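Local coordinates for protein peptide methionine sulfoxide reductase MsrA (Corynebacterium diphtheriae, PDB 4D7L) that probably repairs oxidised proteins by reducing the S-epimer of methionine sulfoxide back to methionine through thiol-disulfide exchange, at residues T65-I70 with T114-V119; C72-E77 with Y225-S230; Y88-F93 with E213-L218; S157-A162 with I192-L197. All blocks are in the same frame, centred on the assembly; numbering follows the deposited sequence.

In the fold
Contacts 1, 3 and 4 all reach the same mixed sheet, and contact 2 lies on the surface about 14 Å, centre to centre, from contact 1. Contact 1 is the buried middle, two antiparallel strands joined by main-chain bonds and branched apolar side chains. Contact 4, partly buried, adds the parallel strand 195-198 at one margin and brings in hydroxyls and a carboxylate. Contact 3, also buried, fixes a turn to strand 86-94 through a side-chain amide. In contact 2 no hydrogen bond crosses; two cysteines meet instead. Glu115 and Glu118 tie contact 1 to contacts 2 and 3, while Glu77 joins contact 2 to contact 3.

Contact 1 (T65-I70 with T114-V119); sequences TIYIGI and TEIVEV. With PGE (triethylene glycol), chain K.
Ile66 and Ile68 form antiparallel hydrogen-bonded pairs with Val119 and Val117, on strand axes that approach to 4.5 Å with an angle of 147° between their directions. Each pair shares two N-H...O bonds, the straightest running 2.8 Å from Val117 N to Ile68 O. These strands are neighbours in the mixed sheet of the MsrA alpha/beta fold, and their branched apolar residues suit both an extended chain and the apolar cover of helices 73-81 and 128-137. Tyr67 and Glu118 occupy the other face. With CG anti to the backbone N (chi1 172°), the glutamate runs alongside the phenol, Glu118 CG lying 3.9 Å from Tyr67 CE2 and the carboxylate plane only 11° from parallel with that of the ring. Its OE2 receives bonds from two waters, one reaching Tyr67 OH and the other Thr65 OG1, and pairs with Arg58; OE1 bonds to Ser90. Ile116 CG2 meets the ring's edge and is 3.7 Å from Tyr67 CB. Gly69, lacking a side chain, lets Ile116 CD1 approach Gly69 N to 3.6 Å.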
loop_
_atom_site.group_PDB
_atom_site.type_symbol
_atom_site.label_atom_id
_atom_site.label_comp_id
_atom_site.label_asym_id
_atom_site.label_seq_id
_atom_site.Cartn_x
_atom_site.Cartn_y
_atom_site.Cartn_z
ATOM N N THR A 65 8.531 -8.308 6.447
ATOM C CA THR A 65 7.940 -7.263 5.614
ATOM C C THR A 65 6.582 -7.704 5.077
ATOM O O THR A 65 6.417 -8.860 4.662
ATOM C CB THR A 65 8.848 -6.909 4.421
ATOM O OG1 THR A 65 10.136 -6.504 4.899
ATOM C CG2 THR A 65 8.224 -5.766 3.590
ATOM N N ILE A 66 5.608 -6.793 5.122
ATOM C CA ILE A 66 4.343 -6.977 4.411
ATOM C C ILE A 66 4.042 -5.713 3.594
ATOM O O ILE A 66 4.391 -4.597 3.996
ATOM C CB ILE A 66 3.183 -7.316 5.390
ATOM C CG1 ILE A 66 1.896 -7.703 4.640
ATOM C CG2 ILE A 66 2.968 -6.189 6.439
ATOM C CD1 ILE A 66 0.727 -8.063 5.606
ATOM N N TYR A 67 3.429 -5.897 2.428
ATOM C CA TYR A 67 3.114 -4.793 1.531
ATOM C C TYR A 67 1.612 -4.571 1.502
ATOM O O TYR A 67 0.853 -5.482 1.183
ATOM C CB TYR A 67 3.632 -5.080 0.110
ATOM C CG TYR A 67 5.129 -5.228 0.062
ATOM C CD1 TYR A 67 5.721 -6.468 0.270
ATOM C CD2 TYR A 67 5.958 -4.124 -0.144
ATOM C CE1 TYR A 67 7.104 -6.623 0.249
ATOM C CE2 TYR A 67 7.348 -4.270 -0.170
ATOM C CZ TYR A 67 7.907 -5.526 0.027
ATOM O OH TYR A 67 9.263 -5.687 0.011
ATOM N N ILE A 68 1.184 -3.357 1.824
ATOM C CA ILE A 68 -0.232 -3.092 2.047
ATOM C C ILE A 68 -0.764 -2.025 1.122
ATOM O O ILE A 68 -0.191 -0.925 1.041
ATOM C CB ILE A 68 -0.469 -2.633 3.505
ATOM C CG1 ILE A 68 0.011 -3.712 4.478
ATOM C CG2 ILE A 68 -1.949 -2.277 3.746
ATOM C CD1 ILE A 68 -0.744 -4.989 4.342
ATOM N N GLY A 69 -1.872 -2.325 0.454
ATOM C CA GLY A 69 -2.543 -1.318 -0.353
ATOM C C GLY A 69 -3.951 -1.061 0.156
ATOM O O GLY A 69 -4.802 -1.954 0.125
ATOM N N ILE A 70 -4.207 0.146 0.655
ATOM C CA ILE A 70 -5.550 0.442 1.153
ATOM C C ILE A 70 -6.020 1.799 0.667
ATOM O O ILE A 70 -6.882 2.415 1.287
ATOM C CB ILE A 70 -5.607 0.409 2.709
ATOM C CG1 ILE A 70 -4.584 1.387 3.297
ATOM C CG2 ILE A 70 -5.325 -0.984 3.227
ATOM C CD1 ILE A 70 -4.737 1.618 4.816
ATOM N N THR A 114 -0.602 -0.665 -7.823
ATOM C CA THR A 114 -1.431 0.001 -6.830
ATOM C C THR A 114 -0.506 0.685 -5.825
ATOM O O THR A 114 0.671 0.329 -5.690
ATOM C CB THR A 114 -2.409 -0.965 -6.130
ATOM O OG1 THR A 114 -3.439 -0.206 -5.478
ATOM C CG2 THR A 114 -1.690 -1.848 -5.101
ATOM N N GLU A 115 -1.043 1.694 -5.151
ATOM C CA GLU A 115 -0.292 2.458 -4.162
ATOM C C GLU A 115 -0.101 1.599 -2.925
ATOM O O GLU A 115 -1.077 1.167 -2.307
ATOM C CB GLU A 115 -1.001 3.770 -3.818
ATOM C CG GLU A 115 -0.965 4.760 -4.989
ATOM C CD GLU A 115 -1.416 6.170 -4.610
ATOM O OE1 GLU A 115 -1.727 6.428 -3.421
ATOM O OE2 GLU A 115 -1.475 7.014 -5.533
ATOM N N ILE A 116 1.160 1.379 -2.580
ATOM C CA ILE A 116 1.553 0.401 -1.567
ATOM C C ILE A 116 2.375 1.026 -0.466
ATOM O O ILE A 116 3.239 1.870 -0.736
ATOM C CB ILE A 116 2.383 -0.742 -2.206
ATOM C CG1 ILE A 116 1.482 -1.598 -3.105
ATOM C CG2 ILE A 116 3.113 -1.605 -1.139
ATOM C CD1 ILE A 116 0.430 -2.422 -2.318
ATOM N N VAL A 117 2.111 0.590 0.765
ATOM C CA VAL A 117 2.981 0.845 1.895
ATOM C C VAL A 117 3.804 -0.397 2.189
ATOM O O VAL A 117 3.246 -1.479 2.411
ATOM C CB VAL A 117 2.195 1.205 3.171
ATOM C CG1 VAL A 117 3.172 1.512 4.348
ATOM C CG2 VAL A 117 1.271 2.388 2.930
ATOM N N GLU A 118 5.121 -0.239 2.134
ATOM C CA GLU A 118 6.058 -1.248 2.606
ATOM C C GLU A 118 6.090 -1.151 4.132
ATOM O O GLU A 118 6.433 -0.106 4.670
ATOM C CB GLU A 118 7.448 -1.000 2.028
ATOM C CG GLU A 118 8.541 -1.914 2.632
ATOM C CD GLU A 118 9.950 -1.517 2.221
ATOM O OE1 GLU A 118 10.197 -0.320 1.925
ATOM O OE2 GLU A 118 10.822 -2.410 2.208
ATOM N N VAL A 119 5.689 -2.214 4.818
ATOM C CA VAL A 119 5.658 -2.224 6.273
ATOM C C VAL A 119 6.674 -3.236 6.800
ATOM O O VAL A 119 6.517 -4.446 6.626
ATOM C CB VAL A 119 4.265 -2.579 6.796
ATOM C CG1 VAL A 119 4.235 -2.516 8.326
ATOM C CG2 VAL A 119 3.243 -1.637 6.207
HETATM C C1 PGE K . 12.501 -9.055 5.285
HETATM O O1 PGE K . 12.130 -8.034 6.195
HETATM C C2 PGE K . 11.260 -9.566 4.576
HETATM O O2 PGE K . 11.601 -10.259 3.392
HETATM O O HOH W 1 11.723 -4.861 3.328
HETATM O O HOH W 2 10.999 -3.742 -0.301
HETATM O O HOH W 3 -2.088 2.169 0.231
#

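Contact 2 (C72-E77 with Y225-S230); sequences CYWGAE and YCPHHS. With SO4 (sulfate ion), chain E; PGE (triethylene glycol), chain M.
At the active site of this MsrA, Cys72, the predicted catalytic residue in the N-cap position of helix 73-81, meets Cys226 from the C-terminal loop. Both cysteines are modelled in two conformations. In the one described, Cys72 holds its sulfur anti to the backbone N (chi1 170°), which carries it toward the loop, and Cys72 SG stands 3.4 Å from Cys226 SG. The edge of the Trp74 indole meets the main chain, Trp74 CZ3 lying 3.6 Å from Tyr225 O, and Pro227 CD comes within 4.0 Å of the same carbon. Tyr217 stacks on this indole. Further along, a sulfate, probably from the crystallisation liquor, is bound by Tyr225 OH, His228 N and both N and OG of Ser230. A Cys72-Cys226 disulfide is seen in this crystal, whereas the sulfur positions of the conformer described are too far apart for one; this is consistent with a pair that passes between reduced and disulfide forms.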
loop_
_atom_site.group_PDB
_atom_site.type_symbol
_atom_site.label_atom_id
_atom_site.label_comp_id
_atom_site.label_asym_id
_atom_site.label_seq_id
_atom_site.Cartn_x
_atom_site.Cartn_y
_atom_site.Cartn_z
ATOM N N CYS A 72 -5.049 5.840 -0.768
ATOM C CA CYS A 72 -4.033 6.904 -0.715
ATOM C C CYS A 72 -2.898 6.532 0.226
ATOM O O CYS A 72 -3.100 6.400 1.440
ATOM C CB CYS A 72 -4.659 8.223 -0.266
ATOM S SG CYS A 72 -3.412 9.507 0.093
ATOM N N TYR A 73 -1.705 6.297 -0.330
ATOM C CA TYR A 73 -0.647 5.795 0.556
ATOM C C TYR A 73 -0.106 6.806 1.597
ATOM O O TYR A 73 0.605 6.411 2.504
ATOM C CB TYR A 73 0.533 5.142 -0.185
ATOM C CG TYR A 73 1.216 5.883 -1.318
ATOM C CD1 TYR A 73 1.487 7.243 -1.230
ATOM C CD2 TYR A 73 1.850 5.156 -2.327
ATOM C CE1 TYR A 73 2.191 7.900 -2.232
ATOM C CE2 TYR A 73 2.585 5.788 -3.314
ATOM C CZ TYR A 73 2.759 7.162 -3.259
ATOM O OH TYR A 73 3.509 7.792 -4.234
ATOM N N TRP A 74 -0.362 8.109 1.453
ATOM C CA TRP A 74 0.127 9.051 2.458
ATOM C C TRP A 74 -0.497 8.751 3.819
ATOM O O TRP A 74 0.197 8.667 4.827
ATOM C CB TRP A 74 -0.214 10.483 2.088
ATOM C CG TRP A 74 0.426 10.995 0.846
ATOM C CD1 TRP A 74 1.540 10.512 0.201
ATOM C CD2 TRP A 74 -0.039 12.103 0.089
ATOM N NE1 TRP A 74 1.800 11.283 -0.925
ATOM C CE2 TRP A 74 0.840 12.267 -1.008
ATOM C CE3 TRP A 74 -1.115 12.992 0.239
ATOM C CZ2 TRP A 74 0.678 13.287 -1.940
ATOM C CZ3 TRP A 74 -1.281 14.011 -0.698
ATOM C CH2 TRP A 74 -0.388 14.148 -1.772
ATOM N N GLY A 75 -1.815 8.600 3.833
ATOM C CA GLY A 75 -2.527 8.328 5.071
ATOM C C GLY A 75 -2.216 6.933 5.555
ATOM O O GLY A 75 -2.087 6.689 6.748
ATOM N N ALA A 76 -2.117 6.003 4.615
ATOM C CA ALA A 76 -1.811 4.634 4.964
ATOM C C ALA A 76 -0.423 4.522 5.582
ATOM O O ALA A 76 -0.235 3.769 6.525
ATOM C CB ALA A 76 -1.921 3.741 3.722
ATOM N N GLU A 77 0.557 5.264 5.062
ATOM C CA GLU A 77 1.910 5.128 5.617
ATOM C C GLU A 77 1.945 5.603 7.068
ATOM O O GLU A 77 2.603 4.993 7.918
ATOM C CB GLU A 77 2.962 5.911 4.809
ATOM C CG GLU A 77 4.389 5.330 5.093
ATOM C CD GLU A 77 5.561 6.270 4.770
ATOM O OE1 GLU A 77 5.362 7.345 4.153
ATOM O OE2 GLU A 77 6.704 5.919 5.135
ATOM N N TYR A 225 -2.619 16.773 3.089
ATOM C CA TYR A 225 -3.626 15.811 3.540
ATOM C C TYR A 225 -4.065 15.013 2.307
ATOM O O TYR A 225 -3.917 15.486 1.176
ATOM C CB TYR A 225 -4.811 16.525 4.227
ATOM C CG TYR A 225 -5.468 17.545 3.325
ATOM C CD1 TYR A 225 -6.493 17.169 2.451
ATOM C CD2 TYR A 225 -5.022 18.861 3.286
ATOM C CE1 TYR A 225 -7.072 18.081 1.582
ATOM C CE2 TYR A 225 -5.597 19.780 2.434
ATOM C CZ TYR A 225 -6.621 19.384 1.576
ATOM O OH TYR A 225 -7.195 20.289 0.713
ATOM N N CYS A 226 -4.568 13.800 2.512
ATOM C CA CYS A 226 -5.046 12.974 1.415
ATOM C C CYS A 226 -6.210 13.682 0.722
ATOM O O CYS A 226 -7.106 14.199 1.397
ATOM C CB CYS A 226 -5.477 11.600 1.935
ATOM S SG CYS A 226 -4.312 10.865 3.130
ATOM N N PRO A 227 -6.189 13.730 -0.617
ATOM C CA PRO A 227 -7.239 14.461 -1.330
ATOM C C PRO A 227 -8.644 13.979 -1.007
ATOM O O PRO A 227 -8.853 12.785 -0.716
ATOM C CB PRO A 227 -6.899 14.208 -2.795
ATOM C CG PRO A 227 -5.374 14.024 -2.774
ATOM C CD PRO A 227 -5.127 13.254 -1.528
ATOM N N HIS A 228 -9.582 14.912 -1.111
ATOM C CA HIS A 228 -11.014 14.714 -0.861
ATOM C C HIS A 228 -11.310 14.676 0.633
ATOM O O HIS A 228 -12.368 14.196 1.033
ATOM C CB HIS A 228 -11.544 13.428 -1.525
ATOM C CG HIS A 228 -11.152 13.281 -2.960
ATOM N ND1 HIS A 228 -11.655 14.094 -3.952
ATOM C CD2 HIS A 228 -10.270 12.447 -3.568
ATOM C CE1 HIS A 228 -11.124 13.749 -5.113
ATOM N NE2 HIS A 228 -10.279 12.756 -4.906
ATOM N N HIS A 229 -10.378 15.158 1.453
ATOM C CA HIS A 229 -10.618 15.211 2.895
ATOM C C HIS A 229 -10.595 16.627 3.459
ATOM O O HIS A 229 -10.488 16.805 4.669
ATOM C CB HIS A 229 -9.604 14.334 3.627
ATOM C CG HIS A 229 -9.768 12.877 3.331
ATOM N ND1 HIS A 229 -10.649 12.070 4.021
ATOM C CD2 HIS A 229 -9.196 12.089 2.388
ATOM C CE1 HIS A 229 -10.596 10.843 3.530
ATOM N NE2 HIS A 229 -9.721 10.828 2.540
ATOM N N SER A 230 -10.699 17.636 2.602
ATOM C CA SER A 230 -10.812 19.010 3.119
ATOM C C SER A 230 -12.065 19.156 3.965
ATOM O O SER A 230 -13.005 18.388 3.816
ATOM C CB SER A 230 -10.862 20.028 1.988
ATOM O OG SER A 230 -12.010 19.837 1.187
HETATM S S SO4 E . -9.883 18.662 -1.441
HETATM O O1 SO4 E . -10.837 18.073 -0.513
HETATM O O2 SO4 E . -9.312 19.877 -0.865
HETATM O O3 SO4 E . -10.557 19.002 -2.688
HETATM O O4 SO4 E . -8.821 17.694 -1.706
HETATM C C1 PGE M . -8.274 10.288 -7.575
HETATM O O1 PGE M . -8.575 10.987 -6.376
HETATM C C2 PGE M . -9.368 10.463 -8.614
HETATM O O2 PGE M . -10.640 10.078 -8.099
#

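Contact 3 (Y88-F93 with E213-L218); sequences YTSVGF and EHQQYL
Gln215 lays its side-chain amide along the main chain of Val91 and bonds to both the N-H and the C=O of that one residue. Gln215 OE1 accepts from Val91 N at 3.0 Å, and Gln215 NE2 donates to Val91 O at 2.9 Å, with that oxygen close to the plane of the amide. Two torsions bring the group there: CG stands beside the backbone N (chi1 -52°), and a bend at chi2 (-61°) folds the chain back. Glutamine suits the place because one flat group can both give and accept, as a neighbouring strand would. The grip is reinforced, since NE2 also donates to Ala210 O and OE1 receives a bond from a water. That water gives its other hydrogen to Thr89 O and accepts from Gln216 NE2, while Gln216 OE1 is bonded to Ala52. Val91 wedges CG2 between its own N and carbonyl carbon, from where it lies 3.8 Å from His214 CB and 3.5 Å from His214 O. Gln215 and Gln216 are the central residues of a type II turn, and Gln216 occupies the N-cap position of helix 217-220. The turn thus lies beside strand 86-94 near its junction with strand 208-209, while helix 73-81 packs on Val91 through Tyr73 and Glu77, the latter bonded to both Thr89 OG1 and Gln216 N.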
loop_
_atom_site.group_PDB
_atom_site.type_symbol
_atom_site.label_atom_id
_atom_site.label_comp_id
_atom_site.label_asym_id
_atom_site.label_seq_id
_atom_site.Cartn_x
_atom_site.Cartn_y
_atom_site.Cartn_z
ATOM N N TYR A 88 10.038 0.256 10.247
ATOM C CA TYR A 88 10.334 1.058 9.054
ATOM C C TYR A 88 9.132 0.997 8.121
ATOM O O TYR A 88 8.455 -0.037 8.042
ATOM C CB TYR A 88 11.588 0.542 8.331
ATOM C CG TYR A 88 11.899 1.236 7.009
ATOM C CD1 TYR A 88 12.542 2.471 6.986
ATOM C CD2 TYR A 88 11.546 0.654 5.785
ATOM C CE1 TYR A 88 12.835 3.115 5.771
ATOM C CE2 TYR A 88 11.826 1.285 4.565
ATOM C CZ TYR A 88 12.485 2.509 4.567
ATOM O OH TYR A 88 12.772 3.156 3.376
ATOM N N THR A 89 8.861 2.094 7.420
ATOM C CA THR A 89 7.891 2.075 6.324
ATOM C C THR A 89 8.415 2.862 5.115
ATOM O O THR A 89 9.313 3.698 5.249
ATOM C CB THR A 89 6.520 2.691 6.713
ATOM O OG1 THR A 89 6.690 4.088 6.990
ATOM C CG2 THR A 89 5.901 1.979 7.924
ATOM N N SER A 90 7.861 2.585 3.943
ATOM C CA SER A 90 8.045 3.467 2.782
ATOM C C SER A 90 6.791 3.376 1.927
ATOM O O SER A 90 5.940 2.516 2.173
ATOM C CB SER A 90 9.297 3.089 1.964
ATOM O OG SER A 90 9.095 1.882 1.233
ATOM N N VAL A 91 6.669 4.270 0.955
ATOM C CA VAL A 91 5.572 4.205 0.007
ATOM C C VAL A 91 6.075 4.052 -1.410
ATOM O O VAL A 91 7.203 4.452 -1.774
ATOM C CB VAL A 91 4.655 5.452 0.076
ATOM C CG1 VAL A 91 3.931 5.479 1.427
ATOM C CG2 VAL A 91 5.450 6.746 -0.155
ATOM N N GLY A 92 5.239 3.440 -2.227
ATOM C CA GLY A 92 5.664 3.172 -3.578
ATOM C C GLY A 92 4.601 2.367 -4.287
ATOM O O GLY A 92 3.409 2.462 -3.979
ATOM N N PHE A 93 5.065 1.535 -5.213
ATOM C CA PHE A 93 4.199 0.937 -6.227
ATOM C C PHE A 93 4.492 -0.543 -6.413
ATOM O O PHE A 93 5.657 -0.950 -6.517
ATOM C CB PHE A 93 4.400 1.663 -7.565
ATOM C CG PHE A 93 4.478 3.165 -7.421
ATOM C CD1 PHE A 93 3.359 3.888 -7.023
ATOM C CD2 PHE A 93 5.662 3.845 -7.677
ATOM C CE1 PHE A 93 3.420 5.281 -6.868
ATOM C CE2 PHE A 93 5.733 5.234 -7.530
ATOM C CZ PHE A 93 4.603 5.948 -7.129
ATOM N N GLU A 213 9.907 12.864 -1.991
ATOM C CA GLU A 213 8.873 13.773 -1.510
ATOM C C GLU A 213 7.677 13.038 -0.920
ATOM O O GLU A 213 7.010 13.561 -0.019
ATOM C CB GLU A 213 8.389 14.697 -2.652
ATOM C CG GLU A 213 9.416 15.736 -3.075
ATOM C CD GLU A 213 10.562 15.183 -3.955
ATOM O OE1 GLU A 213 10.488 14.031 -4.451
ATOM O OE2 GLU A 213 11.558 15.919 -4.142
ATOM N N HIS A 214 7.376 11.848 -1.443
ATOM C CA HIS A 214 6.235 11.060 -0.939
ATOM C C HIS A 214 6.510 10.343 0.385
ATOM O O HIS A 214 5.575 9.989 1.111
ATOM C CB HIS A 214 5.804 10.008 -1.987
ATOM C CG HIS A 214 5.196 10.615 -3.213
ATOM N ND1 HIS A 214 3.853 10.908 -3.305
ATOM C CD2 HIS A 214 5.754 11.025 -4.376
ATOM C CE1 HIS A 214 3.606 11.473 -4.474
ATOM N NE2 HIS A 214 4.738 11.535 -5.154
ATOM N N GLN A 215 7.779 10.087 0.674
ATOM C CA GLN A 215 8.145 9.323 1.867
ATOM C C GLN A 215 7.841 10.139 3.101
ATOM O O GLN A 215 8.371 11.223 3.257
ATOM C CB GLN A 215 9.631 8.935 1.818
ATOM C CG GLN A 215 10.019 8.236 0.502
ATOM C CD GLN A 215 9.241 6.927 0.279
ATOM O OE1 GLN A 215 8.890 6.245 1.240
ATOM N NE2 GLN A 215 9.004 6.558 -0.990
ATOM N N GLN A 216 6.962 9.623 3.953
ATOM C CA GLN A 216 6.491 10.348 5.141
ATOM C C GLN A 216 5.968 11.735 4.792
ATOM O O GLN A 216 6.183 12.699 5.524
ATOM C CB GLN A 216 7.604 10.452 6.193
ATOM C CG GLN A 216 8.108 9.093 6.693
ATOM C CD GLN A 216 9.271 8.571 5.869
ATOM O OE1 GLN A 216 10.319 9.211 5.795
ATOM N NE2 GLN A 216 9.092 7.410 5.246
ATOM N N TYR A 217 5.269 11.824 3.665
ATOM C CA TYR A 217 4.741 13.097 3.186
ATOM C C TYR A 217 3.986 13.899 4.253
ATOM O O TYR A 217 4.188 15.108 4.405
ATOM C CB TYR A 217 3.806 12.846 1.991
ATOM C CG TYR A 217 3.166 14.103 1.463
ATOM C CD1 TYR A 217 3.886 14.997 0.687
ATOM C CD2 TYR A 217 1.816 14.391 1.728
ATOM C CE1 TYR A 217 3.291 16.160 0.196
ATOM C CE2 TYR A 217 1.218 15.551 1.240
ATOM C CZ TYR A 217 1.961 16.430 0.476
ATOM O OH TYR A 217 1.373 17.581 -0.008
ATOM N N LEU A 218 3.104 13.224 4.977
ATOM C CA LEU A 218 2.250 13.922 5.926
ATOM C C LEU A 218 3.034 14.439 7.120
ATOM O O LEU A 218 2.638 15.421 7.748
ATOM C CB LEU A 218 1.128 13.007 6.391
ATOM C CG LEU A 218 0.164 12.617 5.273
ATOM C CD1 LEU A 218 -0.918 11.710 5.846
ATOM C CD2 LEU A 218 -0.442 13.870 4.600
HETATM O O HOH W 4 10.689 5.741 3.410
#

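Contact 4 (S157-A162 with I192-L197); sequences SAIYTA and ITTEIL
Tyr160 lies beside Leu197 and reaches back to Glu195 on the adjoining parallel strand. Starting at the root, Tyr160 CB is 3.7 Å from Leu197 O. CG stands anti to the carbonyl carbon (chi1 -53°), which sends the ring along the neighbouring strand, where Tyr160 CD1 and CE1 touch Leu197 CD2 at 3.6 and 3.4 Å. Tyr160 CZ nears Glu195 OE2 at 3.5 Å, and at the tip Tyr160 OH donates to Glu195 OE2 over 2.6 Å, meeting it from above the carboxylate plane. A tyrosine serves here because it offers leucine an apolar ring edge and glutamate a hydrogen-bond donor; Arg156 pairs with the other oxygen, OE1. The strands belong to a beta-alpha-beta unit, 158-161 and 195-198 linked through helix 166-186, and they run only 5° from parallel. Ile159 bonds through its N to Glu195 O and through its O to Leu197 N. On the face with Ile159, Ile196 packs against Val177 of the linking helix. At the N-terminal end of the pairing, Ser157 OG and Thr194 OG1 share a hydrogen bond of 2.8 Å, and His139 is a further partner of the serine.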
loop_
_atom_site.group_PDB
_atom_site.type_symbol
_atom_site.label_atom_id
_atom_site.label_comp_id
_atom_site.label_asym_id
_atom_site.label_seq_id
_atom_site.Cartn_x
_atom_site.Cartn_y
_atom_site.Cartn_z
ATOM N N SER A 157 -7.463 -2.412 -3.267
ATOM C CA SER A 157 -7.039 -3.078 -2.034
ATOM C C SER A 157 -6.061 -4.210 -2.339
ATOM O O SER A 157 -6.289 -4.966 -3.292
ATOM C CB SER A 157 -8.277 -3.630 -1.315
ATOM O OG SER A 157 -7.929 -4.259 -0.095
ATOM N N ALA A 158 -4.971 -4.321 -1.575
ATOM C CA ALA A 158 -3.997 -5.389 -1.830
ATOM C C ALA A 158 -3.184 -5.758 -0.596
ATOM O O ALA A 158 -2.955 -4.930 0.301
ATOM C CB ALA A 158 -3.039 -5.001 -2.990
ATOM N N ILE A 159 -2.766 -7.019 -0.559
ATOM C CA ILE A 159 -1.743 -7.485 0.372
ATOM C C ILE A 159 -0.741 -8.308 -0.429
ATOM O O ILE A 159 -1.096 -9.355 -0.986
ATOM C CB ILE A 159 -2.315 -8.351 1.508
ATOM C CG1 ILE A 159 -3.356 -7.572 2.320
ATOM C CG2 ILE A 159 -1.176 -8.824 2.443
ATOM C CD1 ILE A 159 -4.163 -8.451 3.277
ATOM N N TYR A 160 0.506 -7.846 -0.511
ATOM C CA TYR A 160 1.546 -8.662 -1.157
ATOM C C TYR A 160 2.522 -9.149 -0.098
ATOM O O TYR A 160 2.945 -8.384 0.754
ATOM C CB TYR A 160 2.289 -7.873 -2.246
ATOM C CG TYR A 160 1.356 -7.238 -3.279
ATOM C CD1 TYR A 160 0.339 -7.981 -3.880
ATOM C CD2 TYR A 160 1.493 -5.897 -3.636
ATOM C CE1 TYR A 160 -0.535 -7.398 -4.828
ATOM C CE2 TYR A 160 0.635 -5.306 -4.571
ATOM C CZ TYR A 160 -0.366 -6.061 -5.152
ATOM O OH TYR A 160 -1.200 -5.479 -6.051
ATOM N N THR A 161 2.874 -10.427 -0.146
ATOM C CA THR A 161 3.700 -11.000 0.908
ATOM C C THR A 161 5.154 -11.246 0.476
ATOM O O THR A 161 5.484 -11.259 -0.714
ATOM C CB THR A 161 3.082 -12.308 1.415
ATOM O OG1 THR A 161 2.949 -13.229 0.326
ATOM C CG2 THR A 161 1.707 -12.040 2.018
ATOM N N ALA A 162 6.036 -11.397 1.455
ATOM C CA ALA A 162 7.460 -11.519 1.175
ATOM C C ALA A 162 8.133 -12.507 2.124
ATOM O O ALA A 162 7.548 -12.938 3.121
ATOM C CB ALA A 162 8.139 -10.148 1.279
ATOM N N ILE A 192 -15.453 -9.139 -1.231
ATOM C CA ILE A 192 -14.159 -8.525 -0.953
ATOM C C ILE A 192 -13.339 -8.480 -2.242
ATOM O O ILE A 192 -13.269 -9.482 -2.939
ATOM C CB ILE A 192 -13.378 -9.298 0.121
ATOM C CG1 ILE A 192 -14.081 -9.168 1.476
ATOM C CG2 ILE A 192 -11.949 -8.767 0.223
ATOM C CD1 ILE A 192 -13.548 -10.107 2.547
ATOM N N THR A 193 -12.723 -7.346 -2.555
ATOM C CA THR A 193 -11.971 -7.227 -3.809
ATOM C C THR A 193 -10.444 -7.211 -3.599
ATOM O O THR A 193 -9.678 -7.128 -4.562
ATOM C CB THR A 193 -12.375 -5.940 -4.566
ATOM O OG1 THR A 193 -12.111 -4.803 -3.739
ATOM C CG2 THR A 193 -13.858 -5.970 -4.907
ATOM N N THR A 194 -10.003 -7.270 -2.344
ATOM C CA THR A 194 -8.559 -7.305 -2.018
ATOM C C THR A 194 -7.793 -8.356 -2.831
ATOM O O THR A 194 -8.181 -9.501 -2.895
ATOM C CB THR A 194 -8.344 -7.624 -0.510
ATOM O OG1 THR A 194 -9.144 -6.740 0.280
ATOM C CG2 THR A 194 -6.850 -7.489 -0.095
ATOM N N GLU A 195 -6.706 -7.931 -3.452
ATOM C CA GLU A 195 -5.806 -8.782 -4.229
ATOM C C GLU A 195 -4.690 -9.311 -3.309
ATOM O O GLU A 195 -3.994 -8.508 -2.681
ATOM C CB GLU A 195 -5.271 -7.909 -5.363
ATOM C CG GLU A 195 -4.293 -8.428 -6.333
ATOM C CD GLU A 195 -4.037 -7.334 -7.354
ATOM O OE1 GLU A 195 -5.021 -6.882 -8.002
ATOM O OE2 GLU A 195 -2.891 -6.853 -7.432
ATOM N N ILE A 196 -4.538 -10.634 -3.171
ATOM C CA ILE A 196 -3.570 -11.175 -2.227
ATOM C C ILE A 196 -2.656 -12.192 -2.912
ATOM O O ILE A 196 -3.138 -13.183 -3.464
ATOM C CB ILE A 196 -4.259 -11.873 -1.019
ATOM C CG1 ILE A 196 -5.208 -10.921 -0.282
ATOM C CG2 ILE A 196 -3.210 -12.419 -0.051
ATOM C CD1 ILE A 196 -6.076 -11.659 0.766
ATOM N N LEU A 197 -1.349 -11.944 -2.893
ATOM C CA LEU A 197 -0.375 -12.869 -3.500
ATOM C C LEU A 197 1.045 -12.477 -3.094
ATOM O O LEU A 197 1.271 -11.363 -2.636
ATOM C CB LEU A 197 -0.513 -12.886 -5.036
ATOM C CG LEU A 197 -0.234 -11.596 -5.811
ATOM C CD1 LEU A 197 0.035 -11.901 -7.284
ATOM C CD2 LEU A 197 -1.407 -10.615 -5.704
HETATM O O HOH W 5 -9.920 -3.278 -4.428
HETATM O O HOH W 6 -7.939 -5.237 -5.406
#